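Local structure of L-2,4-diaminobutyric acid acetyltransferase (Geobacillus sp., 6SK1) at residues S75-P80 with F87-A92. The protein catalyses transfer of an acetyl group from acetyl-coenzyme A to L-2,4-diaminobutyric acid, probably as a step in ectoine biosynthesis. Numbering follows the deposited sequence.
With COA (coenzyme A), chain B.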
ATOM      1  N   SER A  75       6.272  -4.851  -6.700  1.00  6.49           N
ATOM      2  CA  SER A  75       4.958  -4.835  -6.075  1.00  6.73           C
ATOM      3  C   SER A  75       3.976  -4.208  -7.040  1.00  7.06           C
ATOM      4  O   SER A  75       4.217  -3.187  -7.691  1.00  6.65           O
ATOM      5  CB  SER A  75       4.908  -4.176  -4.755  1.00  8.86           C
ATOM      6  OG  SER A  75       5.310  -2.822  -4.896  1.00 11.57           O
ATOM      7  N   ALA A  76       2.796  -4.823  -7.088  1.00  6.41           N
ATOM      8  CA  ALA A  76       1.704  -4.372  -7.938  1.00  6.11           C
ATOM      9  C   ALA A  76       0.412  -4.684  -7.283  1.00  6.90           C
ATOM     10  O   ALA A  76       0.328  -5.514  -6.398  1.00  7.42           O
ATOM     11  CB  ALA A  76       1.783  -4.988  -9.337  1.00  6.15           C
ATOM     12  N   PHE A  77      -0.636  -4.061  -7.763  1.00  7.40           N
ATOM     13  CA  PHE A  77      -2.016  -4.405  -7.368  1.00  7.16           C
ATOM     14  C   PHE A  77      -2.895  -4.335  -8.600  1.00  7.24           C
ATOM     15  O   PHE A  77      -2.670  -3.546  -9.526  1.00  7.66           O
ATOM     16  CB  PHE A  77      -2.548  -3.442  -6.261  1.00  7.73           C
ATOM     17  CG  PHE A  77      -2.499  -2.006  -6.574  1.00  7.43           C
ATOM     18  CD1 PHE A  77      -3.534  -1.397  -7.291  1.00  8.56           C
ATOM     19  CD2 PHE A  77      -1.418  -1.222  -6.231  1.00  8.05           C
ATOM     20  CE1 PHE A  77      -3.487  -0.037  -7.569  1.00  8.00           C
ATOM     21  CE2 PHE A  77      -1.409   0.132  -6.499  1.00  8.33           C
ATOM     22  CZ  PHE A  77      -2.443   0.706  -7.211  1.00  8.04           C
ATOM     23  N   ARG A  78      -3.944  -5.140  -8.566  1.00  8.33           N
ATOM     24  CA  ARG A  78      -5.014  -4.958  -9.555  1.00  9.70           C
ATOM     25  C   ARG A  78      -5.906  -3.820  -9.061  1.00  8.61           C
ATOM     26  O   ARG A  78      -6.309  -3.808  -7.883  1.00 10.23           O
ATOM     27  CB  ARG A  78      -5.787  -6.254  -9.742  1.00 10.67           C
ATOM     28  CG  ARG A  78      -4.894  -7.304 -10.445  1.00 12.94           C
ATOM     29  CD  ARG A  78      -5.363  -8.722 -10.833  1.00 19.29           C
ATOM     30  NE  ARG A  78      -6.208  -8.550 -12.001  1.00 21.35           N
ATOM     31  CZ  ARG A  78      -6.484  -9.506 -12.837  1.00 18.13           C
ATOM     32  NH1 ARG A  78      -7.320  -9.197 -13.770  1.00 19.48           N
ATOM     33  NH2 ARG A  78      -5.925 -10.766 -12.797  1.00 19.07           N
ATOM     34  N   SER A  79      -6.168  -2.827  -9.887  1.00  8.16           N
ATOM     35  CA  SER A  79      -6.914  -1.696  -9.459  1.00  7.74           C
ATOM     36  C   SER A  79      -8.279  -2.091  -8.967  1.00  8.47           C
ATOM     37  O   SER A  79      -9.031  -2.754  -9.677  1.00  9.16           O
ATOM     38  CB  SER A  79      -7.070  -0.748 -10.639  1.00  8.80           C
ATOM     39  OG  SER A  79      -7.945   0.328 -10.300  1.00 12.22           O
ATOM     40  N   PRO A  80      -8.690  -1.698  -7.753  1.00  8.12           N
ATOM     41  CA  PRO A  80     -10.021  -2.105  -7.253  1.00  8.75           C
ATOM     42  C   PRO A  80     -11.143  -1.751  -8.235  1.00  9.47           C
ATOM     43  O   PRO A  80     -12.063  -2.597  -8.448  1.00 11.36           O
ATOM     44  CB  PRO A  80     -10.114  -1.390  -5.887  1.00  8.74           C
ATOM     45  CG  PRO A  80      -8.706  -1.357  -5.432  1.00  9.71           C
ATOM     46  CD  PRO A  80      -7.833  -1.130  -6.687  1.00  8.18           C
ATOM     47  N   PHE A  87      -1.423  -2.124 -11.614  1.00  7.14           N
ATOM     48  CA  PHE A  87      -0.593  -0.968 -11.355  1.00  7.17           C
ATOM     49  C   PHE A  87       0.664  -1.459 -10.666  1.00  6.60           C
ATOM     50  O   PHE A  87       0.568  -2.021  -9.547  1.00  6.86           O
ATOM     51  CB  PHE A  87      -1.329   0.069 -10.522  1.00  8.57           C
ATOM     52  CG  PHE A  87      -0.631   1.379 -10.468  1.00  7.58           C
ATOM     53  CD1 PHE A  87       0.436   1.540  -9.639  1.00  8.65           C
ATOM     54  CD2 PHE A  87      -1.014   2.429 -11.259  1.00  8.73           C
ATOM     55  CE1 PHE A  87       1.129   2.697  -9.637  1.00  8.81           C
ATOM     56  CE2 PHE A  87      -0.305   3.576 -11.298  1.00  9.34           C
ATOM     57  CZ  PHE A  87       0.773   3.746 -10.491  1.00  9.17           C
ATOM     58  N   VAL A  88       1.826  -1.252 -11.285  1.00  6.62           N
ATOM     59  CA  VAL A  88       3.119  -1.617 -10.697  1.00  6.65           C
ATOM     60  C   VAL A  88       3.644  -0.416  -9.952  1.00  7.78           C
ATOM     61  O   VAL A  88       3.860   0.634 -10.532  1.00  8.44           O
ATOM     62  CB  VAL A  88       4.102  -2.092 -11.745  1.00  7.45           C
ATOM     63  CG1 VAL A  88       5.454  -2.359 -11.095  1.00  7.91           C
ATOM     64  CG2 VAL A  88       3.594  -3.336 -12.467  1.00  8.30           C
ATOM     65  N   TRP A  89       3.730  -0.509  -8.622  1.00  7.44           N
ATOM     66  CA  TRP A  89       4.090   0.705  -7.886  1.00  9.03           C
ATOM     67  C   TRP A  89       5.482   0.740  -7.350  1.00  9.36           C
ATOM     68  O   TRP A  89       5.929   1.811  -6.967  1.00  9.71           O
ATOM     69  CB  TRP A  89       3.115   1.081  -6.941  1.00 12.91           C
ATOM     70  CG  TRP A  89       2.900   0.151  -5.814  1.00 10.72           C
ATOM     71  CD1 TRP A  89       2.217  -1.027  -5.840  1.00 14.33           C
ATOM     72  CD2 TRP A  89       3.066   0.526  -4.411  1.00 13.78           C
ATOM     73  NE1 TRP A  89       2.143  -1.552  -4.544  1.00 14.73           N
ATOM     74  CE2 TRP A  89       2.596  -0.606  -3.614  1.00 16.11           C
ATOM     75  CE3 TRP A  89       3.537   1.727  -3.704  1.00 15.20           C
ATOM     76  CZ2 TRP A  89       2.587  -0.580  -2.199  1.00 16.90           C
ATOM     77  CZ3 TRP A  89       3.532   1.693  -2.338  1.00 14.72           C
ATOM     78  CH2 TRP A  89       3.024   0.567  -1.549  1.00 18.35           C
ATOM     79  N   GLN A  90       6.161  -0.406  -7.261  1.00  8.02           N
ATOM     80  CA  GLN A  90       7.558  -0.380  -6.866  1.00  8.61           C
ATOM     81  C   GLN A  90       8.314  -1.462  -7.563  1.00  9.34           C
ATOM     82  O   GLN A  90       7.835  -2.609  -7.674  1.00  9.30           O
ATOM     83  CB  GLN A  90       7.719  -0.548  -5.366  1.00 12.68           C
ATOM     84  CG  GLN A  90       9.059  -0.126  -4.757  1.00 17.02           C
ATOM     85  CD  GLN A  90       8.869   0.553  -3.283  1.00 18.09           C
ATOM     86  OE1 GLN A  90       8.050   0.120  -2.363  1.00 14.24           O
ATOM     87  NE2 GLN A  90       9.557   1.724  -3.096  1.00 18.34           N
ATOM     88  N   VAL A  91       9.546  -1.201  -8.064  1.00  8.88           N
ATOM     89  CA  VAL A  91      10.438  -2.215  -8.612  1.00 10.15           C
ATOM     90  C   VAL A  91      11.793  -1.828  -8.094  1.00  9.96           C
ATOM     91  O   VAL A  91      12.166  -0.659  -8.166  1.00 10.86           O
ATOM     92  CB  VAL A  91      10.500  -2.311 -10.158  1.00 11.69           C
ATOM     93  CG1 VAL A  91      11.156  -3.604 -10.488  1.00 11.56           C
ATOM     94  CG2 VAL A  91       9.156  -2.183 -10.783  1.00 12.74           C
ATOM     95  N   ALA A  92      12.570  -2.763  -7.600  1.00  9.01           N
ATOM     96  CA  ALA A  92      13.913  -2.488  -7.021  1.00  9.52           C
ATOM     97  C   ALA A  92      14.777  -3.688  -7.274  1.00  9.48           C
ATOM     98  O   ALA A  92      14.396  -4.815  -7.006  1.00 10.32           O
ATOM     99  CB  ALA A  92      13.813  -2.132  -5.598  1.00  9.76           C
TER
HETATM  100  N1A COA B 201      20.620   2.365 -18.463  1.00  9.86           N
HETATM  101  C2A COA B 201      20.031   2.034 -19.572  1.00  9.98           C
HETATM  102  N3A COA B 201      19.291   0.957 -19.787  1.00 11.19           N
HETATM  103  C4A COA B 201      19.139   0.209 -18.666  1.00 10.40           C
HETATM  104  C5A COA B 201      19.716   0.475 -17.434  1.00 10.12           C
HETATM  105  C6A COA B 201      20.520   1.658 -17.296  1.00 10.55           C
HETATM  106  N6A COA B 201      21.106   2.001 -16.175  1.00 11.37           N
HETATM  107  N7A COA B 201      19.358  -0.482 -16.495  1.00 10.83           N
HETATM  108  C8A COA B 201      18.605  -1.262 -17.236  1.00  9.52           C
HETATM  109  N9A COA B 201      18.430  -0.929 -18.485  1.00  9.71           N
HETATM  110  C1B COA B 201      17.608  -1.569 -19.455  1.00 10.80           C
HETATM  111  C2B COA B 201      17.975  -2.958 -19.867  1.00 11.23           C
HETATM  112  O2B COA B 201      18.927  -2.860 -20.983  1.00 13.71           O
HETATM  113  C3B COA B 201      16.688  -3.666 -20.205  1.00 12.39           C
HETATM  114  O3B COA B 201      16.226  -3.192 -21.503  1.00 13.74           O
HETATM  115  P3B COA B 201      15.521  -4.171 -22.591  1.00 23.59           P
HETATM  116  O7A COA B 201      14.237  -4.557 -21.947  1.00 27.85           O
HETATM  117  O8A COA B 201      15.451  -3.233 -23.855  1.00 26.11           O
HETATM  118  O9A COA B 201      16.496  -5.291 -22.762  1.00 25.38           O
HETATM  119  C4B COA B 201      15.757  -3.035 -19.181  1.00 10.54           C
HETATM  120  O4B COA B 201      16.312  -1.783 -18.835  1.00 10.64           O
HETATM  121  C5B COA B 201      15.609  -3.817 -17.911  1.00 10.95           C
HETATM  122  O5B COA B 201      16.885  -4.281 -17.438  1.00 10.11           O
HETATM  123  P1A COA B 201      17.096  -5.174 -16.181  1.00  9.54           P
HETATM  124  O1A COA B 201      18.527  -5.615 -16.173  1.00  9.83           O
HETATM  125  O2A COA B 201      16.014  -6.218 -16.128  1.00 10.84           O
HETATM  126  O3A COA B 201      16.876  -4.142 -15.004  1.00  8.64           O
HETATM  127  P2A COA B 201      17.453  -4.217 -13.537  1.00  9.65           P
HETATM  128  O4A COA B 201      17.349  -5.634 -13.039  1.00  9.29           O
HETATM  129  O5A COA B 201      18.813  -3.560 -13.476  1.00 10.63           O
HETATM  130  O6A COA B 201      16.413  -3.328 -12.698  1.00  8.59           O
HETATM  131  CBP COA B 201      15.550  -1.238 -11.956  1.00  9.22           C
HETATM  132  CCP COA B 201      15.909  -2.053 -13.159  1.00  9.20           C
HETATM  133  CDP COA B 201      14.791  -0.046 -12.490  1.00  9.25           C
HETATM  134  CEP COA B 201      14.602  -2.052 -11.091  1.00  9.21           C
HETATM  135  CAP COA B 201      16.779  -0.822 -11.142  1.00  9.36           C
HETATM  136  OAP COA B 201      17.585   0.095 -11.980  1.00 11.76           O
HETATM  137  C9P COA B 201      16.472  -0.165  -9.866  1.00 11.38           C
HETATM  138  O9P COA B 201      16.261  -0.859  -8.875  1.00 10.78           O
HETATM  139  N8P COA B 201      16.432   1.131  -9.841  1.00 12.09           N
HETATM  140  C7P COA B 201      16.301   1.862  -8.540  1.00 14.24           C
HETATM  141  C6P COA B 201      14.876   1.711  -8.087  1.00 15.94           C
HETATM  142  C5P COA B 201      13.909   2.274  -9.101  0.70 15.07           C
HETATM  143  O5P COA B 201      14.153   3.326  -9.580  0.70 14.73           O
HETATM  144  N4P COA B 201      12.769   1.588  -9.442  1.00 19.93           N
HETATM  145  C3P COA B 201      11.785   1.956 -10.291  1.00 19.35           C
HETATM  146  C2P COA B 201      10.883   2.943  -9.543  0.70 18.24           C
HETATM  147  S1P COA B 201       9.820   2.084  -8.225  0.70 23.94           S
HETATM  148  O   HOH W   1       5.852  -1.390  -2.569  1.00 16.28           O
HETATM  149  O   HOH W   2       0.693  -4.083  -3.995  1.00 17.81           O
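Phe77 offers one face of its ring to Phe87, whose CB is the bump that sits against it, 3.9 Å from the ring centroid, a CH-pi contact. The two rings run side by side, planes 15° apart but displaced, with little overlap. Phe77 CG stands between its backbone N and carbonyl carbon (chi1 55°), which tips the ring towards strand 85-93, and CD2 meets Trp89 CD1 at 3.7 Å. A broad flat side chain suits this place, touching both aromatics at once; an alanine here would probably open a gap over Phe87 CB and leave Trp89 CD1 without the ring edge it meets. These antiparallel strands form a hairpin in the central sheet of the GNAT fold, whose fourth strand characteristically bulges beside the thiol end of the cofactor: here Trp89 and Gln90 stand opposite the single Ser75, whose O accepts a hydrogen bond from Trp89 N (2.9 Å) and a weak one from Gln90 N. Small Ser75 fits against one face of the indole, its OG 3.4 Å from the Trp89 ring plane and offset towards the rim, while a water links OG to Gln90 OE1, also hydrogen-bonded to Tyr50 OH. Beyond the bulge, Val91 O accepts a hydrogen bond from coenzyme A N4P (2.7 Å), with Gln90 CA close to the thiol sulfur.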